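Local coordinates for histidine--tRNA ligase (Staphylococcus aureus, PDB 1QE0), which catalyses the ATP-dependent joining of L-histidine to tRNA(His), releasing AMP and diphosphate, and works as a homodimer, at residues G133-S138 and K232-Q237; V162-G167 and N254-L259; K173-A178 and T224-E229; A178-F183 and T200-I205. All blocks are in the same frame, centred on the assembly; numbering follows the deposited sequence.

Interaction 1: residues G133-S138 and K232-Q237; sequences GAENPS and KAYYEQ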
loop_
_atom_site.group_PDB
_atom_site.type_symbol
_atom_site.label_atom_id
_atom_site.label_comp_id
_atom_site.label_asym_id
_atom_site.label_seq_id
_atom_site.Cartn_x
_atom_site.Cartn_y
_atom_site.Cartn_z
ATOM N N GLY A 133 -13.782 -13.899 14.411
ATOM C CA GLY A 133 -14.018 -14.090 15.819
ATOM C C GLY A 133 -15.133 -13.314 16.484
ATOM O O GLY A 133 -15.019 -13.012 17.669
ATOM N N ALA A 134 -16.217 -12.998 15.780
ATOM C CA ALA A 134 -17.311 -12.274 16.423
ATOM C C ALA A 134 -18.570 -12.240 15.598
ATOM O O ALA A 134 -18.924 -11.180 15.076
ATOM C CB ALA A 134 -16.887 -10.858 16.753
ATOM N N GLU A 135 -19.272 -13.366 15.490
ATOM C CA GLU A 135 -20.512 -13.378 14.699
ATOM C C GLU A 135 -21.493 -12.436 15.357
ATOM O O GLU A 135 -21.986 -12.718 16.437
ATOM C CB GLU A 135 -21.117 -14.767 14.641
ATOM C CG GLU A 135 -22.338 -14.850 13.768
ATOM C CD GLU A 135 -22.659 -16.274 13.436
ATOM O OE1 GLU A 135 -23.296 -16.917 14.304
ATOM O OE2 GLU A 135 -22.235 -16.759 12.344
ATOM N N ASN A 136 -21.847 -11.357 14.684
ATOM C CA ASN A 136 -22.706 -10.397 15.330
ATOM C C ASN A 136 -23.196 -9.376 14.318
ATOM O O ASN A 136 -22.405 -8.759 13.607
ATOM C CB ASN A 136 -21.870 -9.723 16.443
ATOM C CG ASN A 136 -22.550 -8.529 17.083
ATOM O OD1 ASN A 136 -23.596 -8.072 16.650
ATOM N ND2 ASN A 136 -21.924 -7.992 18.107
ATOM N N PRO A 137 -24.515 -9.222 14.199
ATOM C CA PRO A 137 -25.120 -8.268 13.277
ATOM C C PRO A 137 -24.424 -6.920 13.291
ATOM O O PRO A 137 -24.136 -6.375 12.247
ATOM C CB PRO A 137 -26.530 -8.137 13.821
ATOM C CG PRO A 137 -26.833 -9.538 14.239
ATOM C CD PRO A 137 -25.544 -10.055 14.844
ATOM N N SER A 138 -24.094 -6.401 14.461
ATOM C CA SER A 138 -23.453 -5.109 14.518
ATOM C C SER A 138 -22.109 -5.120 13.822
ATOM O O SER A 138 -21.656 -4.074 13.380
ATOM C CB SER A 138 -23.294 -4.656 15.952
ATOM O OG SER A 138 -22.511 -5.595 16.656
ATOM N N LYS A 232 -33.087 -15.705 10.425
ATOM C CA LYS A 232 -34.016 -14.707 9.897
ATOM C C LYS A 232 -34.049 -13.453 10.735
ATOM O O LYS A 232 -34.611 -12.466 10.296
ATOM C CB LYS A 232 -35.435 -15.280 9.796
ATOM C CG LYS A 232 -36.418 -14.457 8.976
ATOM C CD LYS A 232 -37.561 -15.346 8.442
ATOM C CE LYS A 232 -38.390 -15.977 9.579
ATOM N NZ LYS A 232 -39.575 -16.786 9.123
ATOM N N ALA A 233 -33.495 -13.519 11.948
ATOM C CA ALA A 233 -33.449 -12.370 12.848
ATOM C C ALA A 233 -32.092 -11.722 12.788
ATOM O O ALA A 233 -31.954 -10.546 13.114
ATOM C CB ALA A 233 -33.752 -12.776 14.241
ATOM N N TYR A 234 -31.070 -12.501 12.448
ATOM C CA TYR A 234 -29.729 -11.939 12.307
ATOM C C TYR A 234 -29.853 -10.995 11.110
ATOM O O TYR A 234 -29.588 -9.791 11.218
ATOM C CB TYR A 234 -28.715 -13.042 12.006
ATOM C CG TYR A 234 -27.265 -12.611 12.033
ATOM C CD1 TYR A 234 -26.810 -11.505 11.306
ATOM C CD2 TYR A 234 -26.347 -13.323 12.768
ATOM C CE1 TYR A 234 -25.476 -11.135 11.325
ATOM C CE2 TYR A 234 -25.016 -12.952 12.794
ATOM C CZ TYR A 234 -24.587 -11.865 12.082
ATOM O OH TYR A 234 -23.265 -11.513 12.190
ATOM N N TYR A 235 -30.351 -11.548 10.004
ATOM C CA TYR A 235 -30.540 -10.816 8.772
ATOM C C TYR A 235 -31.417 -9.607 8.998
ATOM O O TYR A 235 -31.138 -8.528 8.462
ATOM C CB TYR A 235 -31.144 -11.716 7.694
ATOM C CG TYR A 235 -31.370 -11.017 6.360
ATOM C CD1 TYR A 235 -32.570 -11.167 5.666
ATOM C CD2 TYR A 235 -30.377 -10.210 5.782
ATOM C CE1 TYR A 235 -32.777 -10.548 4.443
ATOM C CE2 TYR A 235 -30.581 -9.591 4.554
ATOM C CZ TYR A 235 -31.774 -9.773 3.896
ATOM O OH TYR A 235 -31.919 -9.240 2.647
ATOM N N GLU A 236 -32.476 -9.767 9.781
ATOM C CA GLU A 236 -33.347 -8.625 10.028
ATOM C C GLU A 236 -32.619 -7.578 10.848
ATOM O O GLU A 236 -32.933 -6.405 10.742
ATOM C CB GLU A 236 -34.662 -8.991 10.735
ATOM C CG GLU A 236 -35.569 -10.049 10.084
ATOM C CD GLU A 236 -35.906 -9.845 8.604
ATOM O OE1 GLU A 236 -35.599 -10.772 7.798
ATOM O OE2 GLU A 236 -36.517 -8.797 8.260
ATOM N N GLN A 237 -31.682 -7.993 11.699
ATOM C CA GLN A 237 -30.920 -7.042 12.504
ATOM C C GLN A 237 -29.918 -6.307 11.624
ATOM O O GLN A 237 -29.770 -5.086 11.747
ATOM C CB GLN A 237 -30.193 -7.736 13.643
ATOM C CG GLN A 237 -29.549 -6.752 14.609
ATOM C CD GLN A 237 -30.515 -5.660 15.035
ATOM O OE1 GLN A 237 -30.205 -4.471 14.967
ATOM N NE2 GLN A 237 -31.709 -6.061 15.449
#
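Pro-137 sets its CD over one face of the Tyr-234 ring, toward the rim, and Glu-135 meets it at the edge. The proline supplies a CH-pi contact: its CD is 3.6 Å from the ring centroid and 16° off the ring normal. Tyr-234 gets there because its CG stands anti to the backbone N (chi1 -172°), swinging the ring off the helix and across the loop. Near the ring plane Glu-135 CG approaches Tyr-234 CE2 at 3.4 Å, while its carboxylate is turned almost perpendicular to the ring. One helical turn on, the aliphatic part of Gln-237 lies against the proline, with its CG 3.4 Å from Pro-137 CB.

At the N-cap of helix 137-153, Asn-136 OD1 accepts from Ser-138 N (2.8 Å) and Ser-138 OG, both on one face of the amide plane. Proline suits the first turn that follows, where its lack of an N-H costs no helical bond. Tyr-363 of the second subunit packs on Asn-136 and Ser-138. Tyr-234 OH is hydrogen-bonded to Asp-140, and the Tyr-234 ring also stacks with His-264. Tyr-234 thus joins the two helices by an apolar ring face and a polar tip, which suits a partly exposed position.

Interaction 2: residues V162-G167 and N254-L259; sequences VINSVG and NLVRGL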
loop_
_atom_site.group_PDB
_atom_site.type_symbol
_atom_site.label_atom_id
_atom_site.label_comp_id
_atom_site.label_asym_id
_atom_site.label_seq_id
_atom_site.Cartn_x
_atom_site.Cartn_y
_atom_site.Cartn_z
ATOM N N VAL A 162 -26.188 -4.379 -2.586
ATOM C CA VAL A 162 -27.078 -5.499 -2.717
ATOM C C VAL A 162 -26.665 -6.559 -1.704
ATOM O O VAL A 162 -25.513 -6.993 -1.687
ATOM C CB VAL A 162 -26.963 -6.052 -4.125
ATOM C CG1 VAL A 162 -27.866 -7.223 -4.310
ATOM C CG2 VAL A 162 -27.265 -4.962 -5.127
ATOM N N ILE A 163 -27.613 -6.973 -0.860
ATOM C CA ILE A 163 -27.372 -7.968 0.192
ATOM C C ILE A 163 -28.344 -9.143 0.120
ATOM O O ILE A 163 -29.342 -9.089 -0.575
ATOM C CB ILE A 163 -27.517 -7.343 1.581
ATOM C CG1 ILE A 163 -28.949 -6.921 1.802
ATOM C CG2 ILE A 163 -26.641 -6.105 1.719
ATOM C CD1 ILE A 163 -29.171 -6.331 3.170
ATOM N N ASN A 164 -28.035 -10.199 0.854
ATOM C CA ASN A 164 -28.839 -11.406 0.925
ATOM C C ASN A 164 -28.297 -12.222 2.112
ATOM O O ASN A 164 -27.254 -11.906 2.691
ATOM C CB ASN A 164 -28.738 -12.241 -0.374
ATOM C CG ASN A 164 -29.633 -13.509 -0.335
ATOM O OD1 ASN A 164 -29.302 -14.591 -0.862
ATOM N ND2 ASN A 164 -30.762 -13.374 0.340
ATOM N N SER A 165 -29.018 -13.263 2.491
ATOM C CA SER A 165 -28.587 -14.096 3.574
ATOM C C SER A 165 -28.831 -15.520 3.206
ATOM O O SER A 165 -29.905 -15.859 2.749
ATOM C CB SER A 165 -29.386 -13.808 4.809
ATOM O OG SER A 165 -29.009 -14.739 5.811
ATOM N N VAL A 166 -27.850 -16.362 3.459
ATOM C CA VAL A 166 -27.979 -17.766 3.167
ATOM C C VAL A 166 -28.119 -18.539 4.481
ATOM O O VAL A 166 -27.782 -19.719 4.570
ATOM C CB VAL A 166 -26.785 -18.234 2.318
ATOM C CG1 VAL A 166 -26.962 -17.756 0.873
ATOM C CG2 VAL A 166 -25.504 -17.645 2.867
ATOM N N GLY A 167 -28.611 -17.846 5.504
ATOM C CA GLY A 167 -28.817 -18.453 6.806
ATOM C C GLY A 167 -27.601 -19.092 7.433
ATOM O O GLY A 167 -26.509 -18.943 6.944
ATOM N N ASN A 254 -31.393 -13.968 -4.947
ATOM C CA ASN A 254 -30.541 -14.809 -5.784
ATOM C C ASN A 254 -29.044 -14.558 -5.642
ATOM O O ASN A 254 -28.233 -15.147 -6.376
ATOM C CB ASN A 254 -30.948 -14.632 -7.250
ATOM C CG ASN A 254 -32.448 -14.749 -7.452
ATOM O OD1 ASN A 254 -33.143 -13.749 -7.718
ATOM N ND2 ASN A 254 -32.964 -15.952 -7.249
ATOM N N LEU A 255 -28.679 -13.679 -4.717
ATOM C CA LEU A 255 -27.286 -13.360 -4.487
ATOM C C LEU A 255 -26.892 -14.297 -3.388
ATOM O O LEU A 255 -27.001 -13.968 -2.209
ATOM C CB LEU A 255 -27.105 -11.905 -4.040
ATOM C CG LEU A 255 -25.725 -11.530 -3.489
ATOM C CD1 LEU A 255 -24.617 -11.848 -4.463
ATOM C CD2 LEU A 255 -25.756 -10.080 -3.157
ATOM N N VAL A 256 -26.461 -15.484 -3.785
ATOM C CA VAL A 256 -26.049 -16.487 -2.830
ATOM C C VAL A 256 -24.692 -17.013 -3.225
ATOM O O VAL A 256 -24.180 -16.678 -4.290
ATOM C CB VAL A 256 -27.040 -17.658 -2.801
ATOM C CG1 VAL A 256 -28.468 -17.134 -2.697
ATOM C CG2 VAL A 256 -26.867 -18.532 -4.038
ATOM N N ARG A 257 -24.126 -17.845 -2.360
ATOM C CA ARG A 257 -22.828 -18.467 -2.586
ATOM C C ARG A 257 -22.917 -19.942 -2.200
ATOM O O ARG A 257 -23.415 -20.294 -1.127
ATOM C CB ARG A 257 -21.749 -17.746 -1.784
ATOM C CG ARG A 257 -21.474 -16.329 -2.265
ATOM C CD ARG A 257 -21.068 -15.392 -1.134
ATOM N NE ARG A 257 -21.049 -14.015 -1.610
ATOM C CZ ARG A 257 -19.988 -13.221 -1.590
ATOM N NH1 ARG A 257 -18.835 -13.662 -1.095
ATOM N NH2 ARG A 257 -20.080 -11.999 -2.103
ATOM N N GLY A 258 -22.478 -20.788 -3.127
ATOM C CA GLY A 258 -22.513 -22.226 -2.941
ATOM C C GLY A 258 -21.604 -22.804 -1.877
ATOM O O GLY A 258 -21.976 -23.791 -1.234
ATOM N N LEU A 259 -20.417 -22.219 -1.701
ATOM C CA LEU A 259 -19.448 -22.700 -0.720
ATOM C C LEU A 259 -20.083 -22.835 0.652
ATOM O O LEU A 259 -20.365 -21.843 1.308
ATOM C CB LEU A 259 -18.242 -21.773 -0.686
ATOM C CG LEU A 259 -17.268 -21.938 -1.860
ATOM C CD1 LEU A 259 -16.876 -23.410 -2.011
ATOM C CD2 LEU A 259 -17.889 -21.416 -3.139
#
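The flat carboxamide of Asn-164 sits in the middle of this contact, against the backbone of the loop 254-259. The Leu-255 carbonyl lies close to it, with the Leu-255 O 3.3 Å from Asn-164 CG, and the side chain of Val-256 runs alongside, pointing the same way. With CG anti to the backbone N (chi1 -178°), the amide reaches out from strand 159-165 to the loop. As modelled the amide is probably turned over; turned back, its NH2 may give a hydrogen bond to the Leu-255 carbonyl, which would suit an asparagine at this buried place.

On either side of Asn-164 along the strand the contact is apolar. Leu-255 CD2 rests against Val-162 CG1 at 3.7 Å and also approaches Val-162 O at 3.4 Å. At the other end Val-166 CG1 meets Val-256 CB, again at 3.7 Å. These branched side chains fill the space between strand and loop, which share no clear hydrogen bond. Leu-255 is the centre of an inverse gamma turn, and Ser-165 OG accepts from Gly-167 N (3.1 Å) in an ST turn where the strand ends. Leu-255 to Leu-259 open the stretch LVRGLDYY, which matches the motif often called HisA, linked in relatives to histidine recognition.

The strand pairs with strands 250-251 and 265-272, while Ile-163 and Ser-165 point away from the loop and pack on Tyr-235 of helix 231-245. Strand 159-165 is thus sandwiched between that helix and the loop 254-259.

Interaction 3: residues K173-A178 and T224-E229; sequences KEYNEA and TDFLNE
Two torsions set the aromatic pair: Tyr-175 carries CG anti to its own amide nitrogen (chi1 160°), and Phe-226 turns CG opposite its carbonyl carbon (chi1 -71°), which sends the phenyl ring at the helix. The edge of Tyr-175 then faces the flat side of Phe-226 in an offset edge-to-face pair, with ring centroids 5.0 Å apart and planes at 64°. Over the face of Phe-226 also lies the helix backbone, where Tyr-175 CA makes a CH-pi contact 3.8 Å from the ring centroid. One turn along, Ala-178 CB touches Phe-226 CZ at 3.6 Å; a small methyl lets the ring lie close to the helix. Beside it Glu-174 O is 3.6 Å from Phe-226 CE1.

In the fold, this is a loop docking by a single aromatic anchor onto helix 169-183, in the region between the class II motifs 2 and 3 that probably corresponds to the insertion of histidyl-tRNA synthetases. Just after the anchor, Asn-228 OD1 caps the backbone N of Ser-231 where helix 231-245 starts.

Tyr-175 OH is hydrogen-bonded to Pro-221 O, which gives its buried hydroxyl a partner. Glu-174 runs its extended chain past the Phe-226 ring, its carboxylate nearly perpendicular to it, and on the exposed side of the helix Lys-173 NZ pairs with Glu-177 OE1 at 2.8 Å.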
loop_
_atom_site.group_PDB
_atom_site.type_symbol
_atom_site.label_atom_id
_atom_site.label_comp_id
_atom_site.label_asym_id
_atom_site.label_seq_id
_atom_site.Cartn_x
_atom_site.Cartn_y
_atom_site.Cartn_z
ATOM N N LYS A 173 -28.312 -26.964 6.246
ATOM C CA LYS A 173 -28.413 -28.411 6.327
ATOM C C LYS A 173 -29.799 -28.845 5.876
ATOM O O LYS A 173 -29.921 -29.706 5.013
ATOM C CB LYS A 173 -28.106 -28.885 7.743
ATOM C CG LYS A 173 -28.633 -30.275 8.111
ATOM C CD LYS A 173 -29.941 -30.168 8.921
ATOM C CE LYS A 173 -30.270 -31.467 9.642
ATOM N NZ LYS A 173 -30.340 -32.620 8.710
ATOM N N GLU A 174 -30.836 -28.218 6.426
ATOM C CA GLU A 174 -32.207 -28.549 6.050
ATOM C C GLU A 174 -32.572 -28.106 4.634
ATOM O O GLU A 174 -33.562 -28.579 4.094
ATOM C CB GLU A 174 -33.233 -27.991 7.053
ATOM C CG GLU A 174 -33.276 -26.466 7.146
ATOM C CD GLU A 174 -34.575 -25.917 7.746
ATOM O OE1 GLU A 174 -34.511 -24.989 8.595
ATOM O OE2 GLU A 174 -35.661 -26.395 7.337
ATOM N N TYR A 175 -31.842 -27.143 4.069
ATOM C CA TYR A 175 -32.113 -26.691 2.702
ATOM C C TYR A 175 -31.430 -27.617 1.735
ATOM O O TYR A 175 -31.853 -27.750 0.598
ATOM C CB TYR A 175 -31.600 -25.278 2.439
ATOM C CG TYR A 175 -31.418 -24.978 0.954
ATOM C CD1 TYR A 175 -30.157 -24.984 0.368
ATOM C CD2 TYR A 175 -32.511 -24.714 0.140
ATOM C CE1 TYR A 175 -29.991 -24.731 -0.988
ATOM C CE2 TYR A 175 -32.359 -24.466 -1.214
ATOM C CZ TYR A 175 -31.100 -24.471 -1.777
ATOM O OH TYR A 175 -30.960 -24.217 -3.127
ATOM N N ASN A 176 -30.303 -28.172 2.155
ATOM C CA ASN A 176 -29.575 -29.108 1.306
ATOM C C ASN A 176 -30.398 -30.379 1.124
ATOM O O ASN A 176 -30.513 -30.905 0.017
ATOM C CB ASN A 176 -28.208 -29.437 1.893
ATOM C CG ASN A 176 -27.146 -28.408 1.522
ATOM O OD1 ASN A 176 -27.205 -27.779 0.467
ATOM N ND2 ASN A 176 -26.138 -28.268 2.375
ATOM N N GLU A 177 -31.009 -30.848 2.208
ATOM C CA GLU A 177 -31.851 -32.041 2.162
ATOM C C GLU A 177 -32.986 -31.847 1.157
ATOM O O GLU A 177 -33.291 -32.747 0.388
ATOM C CB GLU A 177 -32.394 -32.370 3.551
ATOM C CG GLU A 177 -31.278 -32.388 4.582
ATOM C CD GLU A 177 -31.649 -33.026 5.897
ATOM O OE1 GLU A 177 -30.894 -33.932 6.324
ATOM O OE2 GLU A 177 -32.659 -32.607 6.513
ATOM N N ALA A 178 -33.567 -30.657 1.120
ATOM C CA ALA A 178 -34.639 -30.367 0.184
ATOM C C ALA A 178 -34.142 -30.507 -1.269
ATOM O O ALA A 178 -34.854 -31.042 -2.117
ATOM C CB ALA A 178 -35.185 -28.990 0.442
ATOM N N THR A 224 -32.847 -19.130 0.407
ATOM C CA THR A 224 -33.478 -18.112 1.226
ATOM C C THR A 224 -34.863 -18.436 1.738
ATOM O O THR A 224 -35.487 -17.627 2.386
ATOM C CB THR A 224 -33.502 -16.793 0.493
ATOM O OG1 THR A 224 -34.444 -16.879 -0.581
ATOM C CG2 THR A 224 -32.104 -16.500 -0.073
ATOM N N ASP A 225 -35.357 -19.617 1.434
ATOM C CA ASP A 225 -36.669 -20.004 1.918
ATOM C C ASP A 225 -36.464 -20.995 3.054
ATOM O O ASP A 225 -37.406 -21.627 3.528
ATOM C CB ASP A 225 -37.475 -20.638 0.784
ATOM C CG ASP A 225 -38.119 -19.597 -0.135
ATOM O OD1 ASP A 225 -37.410 -18.678 -0.608
ATOM O OD2 ASP A 225 -39.344 -19.693 -0.387
ATOM N N PHE A 226 -35.200 -21.157 3.448
ATOM C CA PHE A 226 -34.820 -22.074 4.504
ATOM C C PHE A 226 -34.153 -21.413 5.695
ATOM O O PHE A 226 -33.566 -22.083 6.542
ATOM C CB PHE A 226 -33.921 -23.164 3.928
ATOM C CG PHE A 226 -34.647 -24.104 3.048
ATOM C CD1 PHE A 226 -35.092 -25.312 3.540
ATOM C CD2 PHE A 226 -34.993 -23.733 1.757
ATOM C CE1 PHE A 226 -35.885 -26.138 2.769
ATOM C CE2 PHE A 226 -35.783 -24.552 0.977
ATOM C CZ PHE A 226 -36.235 -25.762 1.492
ATOM N N LEU A 227 -34.250 -20.100 5.785
ATOM C CA LEU A 227 -33.637 -19.442 6.911
ATOM C C LEU A 227 -34.465 -19.908 8.102
ATOM O O LEU A 227 -35.675 -20.081 7.981
ATOM C CB LEU A 227 -33.699 -17.917 6.782
ATOM C CG LEU A 227 -33.215 -17.220 5.513
ATOM C CD1 LEU A 227 -32.547 -15.929 5.918
ATOM C CD2 LEU A 227 -32.258 -18.097 4.734
ATOM N N ASN A 228 -33.808 -20.231 9.211
ATOM C CA ASN A 228 -34.561 -20.660 10.378
ATOM C C ASN A 228 -35.133 -19.419 11.058
ATOM O O ASN A 228 -35.395 -18.426 10.399
ATOM C CB ASN A 228 -33.710 -21.541 11.322
ATOM C CG ASN A 228 -32.436 -20.879 11.755
ATOM O OD1 ASN A 228 -32.440 -19.953 12.566
ATOM N ND2 ASN A 228 -31.336 -21.324 11.200
ATOM N N GLU A 229 -35.321 -19.452 12.364
ATOM C CA GLU A 229 -35.874 -18.291 13.044
ATOM C C GLU A 229 -34.777 -17.331 13.485
ATOM O O GLU A 229 -34.935 -16.114 13.371
ATOM C CB GLU A 229 -36.733 -18.729 14.237
ATOM C CG GLU A 229 -38.003 -17.888 14.453
ATOM C CD GLU A 229 -39.261 -18.504 13.832
ATOM O OE1 GLU A 229 -39.379 -18.529 12.580
ATOM O OE2 GLU A 229 -40.137 -18.950 14.614
#

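Interaction 4: residues A178-F183 and T200-I205; sequences ALVKHF and TDPMRI. Unlike the reference sequence in segment 200-205: Asp-201 (reference Asn).
Pro-202 comes to Leu-179 with their CA atoms 5.8 Å apart, where the 3-10 turn 202-204 passes the last turn of helix 169-183. The proline ring rests on two neighbouring helix residues: Pro-202 CB on Leu-179 CB at 3.3 Å, and Pro-202 CG on Val-180 CG2 at 3.4 Å. Its compact ring suits the start of a 3-10 turn, which needs no N-H from it, and its apolar edge suits the helix surface. Further along, Leu-179 CD1 reaches over to Met-203 CB at 4.2 Å.

A second apolar cluster lies one turn later. Ile-205 keeps CG2 anti to its backbone N and so puts that methyl over one face of Phe-183, 3.7 Å from the ring centroid and 15° off the ring normal. The opposite face is met by ND1 of the adjacent His-182, and Leu-179 CD2 sits at the ring edge in its plane. The methyl and the ring face bring no polar atom to each other, as befits a buried contact. Phe-190 adds another ring, its plane nearly perpendicular to that of Phe-183.

The 16 residues between the segments include helix 192-196 and the disulfide Cys-191–Cys-194, so this contact closes a short excursion back onto helix 169-183. The 3-10 turn lies between that helix and the loop 254-259, where Met-203 packs on Val-256 and Gly-258; Ile-223 also touches Met-203.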
loop_
_atom_site.group_PDB
_atom_site.type_symbol
_atom_site.label_atom_id
_atom_site.label_comp_id
_atom_site.label_asym_id
_atom_site.label_seq_id
_atom_site.Cartn_x
_atom_site.Cartn_y
_atom_site.Cartn_z
ATOM N N ALA A 178 -33.567 -30.657 1.120
ATOM C CA ALA A 178 -34.639 -30.367 0.184
ATOM C C ALA A 178 -34.142 -30.507 -1.269
ATOM O O ALA A 178 -34.854 -31.042 -2.117
ATOM C CB ALA A 178 -35.185 -28.990 0.442
ATOM N N LEU A 179 -32.931 -30.029 -1.558
ATOM C CA LEU A 179 -32.338 -30.145 -2.903
ATOM C C LEU A 179 -32.105 -31.618 -3.279
ATOM O O LEU A 179 -32.049 -31.973 -4.449
ATOM C CB LEU A 179 -30.989 -29.421 -2.962
ATOM C CG LEU A 179 -30.860 -27.901 -2.984
ATOM C CD1 LEU A 179 -29.588 -27.494 -2.277
ATOM C CD2 LEU A 179 -30.868 -27.389 -4.409
ATOM N N VAL A 180 -31.866 -32.451 -2.281
ATOM C CA VAL A 180 -31.653 -33.862 -2.522
ATOM C C VAL A 180 -32.975 -34.573 -2.750
ATOM O O VAL A 180 -33.046 -35.510 -3.531
ATOM C CB VAL A 180 -30.972 -34.497 -1.355
ATOM C CG1 VAL A 180 -30.725 -35.966 -1.644
ATOM C CG2 VAL A 180 -29.691 -33.764 -1.067
ATOM N N LYS A 181 -34.001 -34.177 -2.000
ATOM C CA LYS A 181 -35.352 -34.728 -2.155
ATOM C C LYS A 181 -35.726 -34.431 -3.612
ATOM O O LYS A 181 -36.193 -35.293 -4.362
ATOM C CB LYS A 181 -36.330 -33.975 -1.236
ATOM C CG LYS A 181 -36.081 -34.132 0.252
ATOM C CD LYS A 181 -36.596 -35.463 0.771
ATOM C CE LYS A 181 -37.995 -35.336 1.417
ATOM N NZ LYS A 181 -37.983 -34.510 2.676
ATOM N N HIS A 182 -35.448 -33.190 -3.991
ATOM C CA HIS A 182 -35.705 -32.650 -5.306
ATOM C C HIS A 182 -34.905 -33.340 -6.406
ATOM O O HIS A 182 -35.427 -34.202 -7.104
ATOM C CB HIS A 182 -35.417 -31.139 -5.285
ATOM C CG HIS A 182 -35.623 -30.450 -6.602
ATOM N ND1 HIS A 182 -34.653 -30.415 -7.586
ATOM C CD2 HIS A 182 -36.675 -29.757 -7.091
ATOM C CE1 HIS A 182 -35.104 -29.729 -8.623
ATOM N NE2 HIS A 182 -36.326 -29.317 -8.348
ATOM N N PHE A 183 -33.631 -32.981 -6.527
ATOM C CA PHE A 183 -32.766 -33.495 -7.579
ATOM C C PHE A 183 -32.590 -34.982 -7.666
ATOM O O PHE A 183 -32.582 -35.524 -8.763
ATOM C CB PHE A 183 -31.372 -32.881 -7.493
ATOM C CG PHE A 183 -31.299 -31.455 -7.941
ATOM C CD1 PHE A 183 -31.177 -30.425 -7.008
ATOM C CD2 PHE A 183 -31.295 -31.142 -9.294
ATOM C CE1 PHE A 183 -31.044 -29.106 -7.416
ATOM C CE2 PHE A 183 -31.161 -29.818 -9.713
ATOM C CZ PHE A 183 -31.034 -28.799 -8.770
ATOM N N THR A 200 -22.664 -34.250 -1.414
ATOM C CA THR A 200 -21.755 -33.476 -0.605
ATOM C C THR A 200 -22.320 -32.082 -0.390
ATOM O O THR A 200 -22.202 -31.515 0.692
ATOM C CB THR A 200 -20.391 -33.454 -1.220
ATOM O OG1 THR A 200 -20.504 -33.092 -2.601
ATOM C CG2 THR A 200 -19.767 -34.846 -1.103
ATOM N N ASP A 201 -22.955 -31.532 -1.414
ATOM C CA ASP A 201 -23.572 -30.214 -1.322
ATOM C C ASP A 201 -24.340 -29.945 -2.599
ATOM O O ASP A 201 -23.805 -29.415 -3.557
ATOM C CB ASP A 201 -22.532 -29.114 -1.057
ATOM C CG ASP A 201 -21.435 -29.079 -2.103
ATOM O OD1 ASP A 201 -20.825 -27.996 -2.303
ATOM O OD2 ASP A 201 -21.183 -30.134 -2.730
ATOM N N PRO A 202 -25.629 -30.285 -2.603
ATOM C CA PRO A 202 -26.551 -30.124 -3.722
ATOM C C PRO A 202 -26.539 -28.724 -4.323
ATOM O O PRO A 202 -26.688 -28.568 -5.531
ATOM C CB PRO A 202 -27.902 -30.433 -3.087
ATOM C CG PRO A 202 -27.562 -31.325 -1.947
ATOM C CD PRO A 202 -26.354 -30.682 -1.386
ATOM N N MET A 203 -26.342 -27.708 -3.482
ATOM C CA MET A 203 -26.335 -26.310 -3.929
ATOM C C MET A 203 -25.421 -26.054 -5.093
ATOM O O MET A 203 -25.686 -25.180 -5.897
ATOM C CB MET A 203 -25.955 -25.369 -2.790
ATOM C CG MET A 203 -26.085 -23.904 -3.150
ATOM S SD MET A 203 -26.130 -22.851 -1.681
ATOM C CE MET A 203 -27.528 -21.854 -2.073
ATOM N N ARG A 204 -24.339 -26.827 -5.172
ATOM C CA ARG A 204 -23.356 -26.697 -6.247
ATOM C C ARG A 204 -23.942 -27.233 -7.531
ATOM O O ARG A 204 -23.408 -26.995 -8.610
ATOM C CB ARG A 204 -22.072 -27.457 -5.896
ATOM C CG ARG A 204 -20.843 -26.592 -5.788
ATOM C CD ARG A 204 -20.635 -25.884 -7.098
ATOM N NE ARG A 204 -19.506 -24.957 -7.071
ATOM C CZ ARG A 204 -18.232 -25.323 -7.180
ATOM N NH1 ARG A 204 -17.929 -26.616 -7.306
ATOM N NH2 ARG A 204 -17.273 -24.397 -7.260
ATOM N N ILE A 205 -25.020 -27.992 -7.391
ATOM C CA ILE A 205 -25.701 -28.569 -8.536
ATOM C C ILE A 205 -26.469 -27.500 -9.293
ATOM O O ILE A 205 -26.582 -27.575 -10.519
ATOM C CB ILE A 205 -26.674 -29.714 -8.122
ATOM C CG1 ILE A 205 -25.887 -30.937 -7.634
ATOM C CG2 ILE A 205 -27.594 -30.101 -9.285
ATOM C CD1 ILE A 205 -26.739 -32.179 -7.417
#

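Overall arrangement
Interactions 3 and 4 use the same helix, 169-183, and share Ala-178. One is a surface contact held by aromatic rings, the other a buried and wholly apolar one, and Tyr-175 and Met-203 touch between them. Interaction 2, partly buried, lies at strand 159-165, which leads into that helix; Thr-224 and Leu-227 of interaction 3 pack on the strand side of interaction 2, Met-203 of interaction 4 on its loop side. Interaction 1 joins helices 137-153 and 231-245 at the surface near the second subunit, mixing ring, proline and capping chemistry. Its Tyr-235 touches the strand of interaction 2, whereas interactions 1 and 4 stay about 14 Å apart at their nearest atoms.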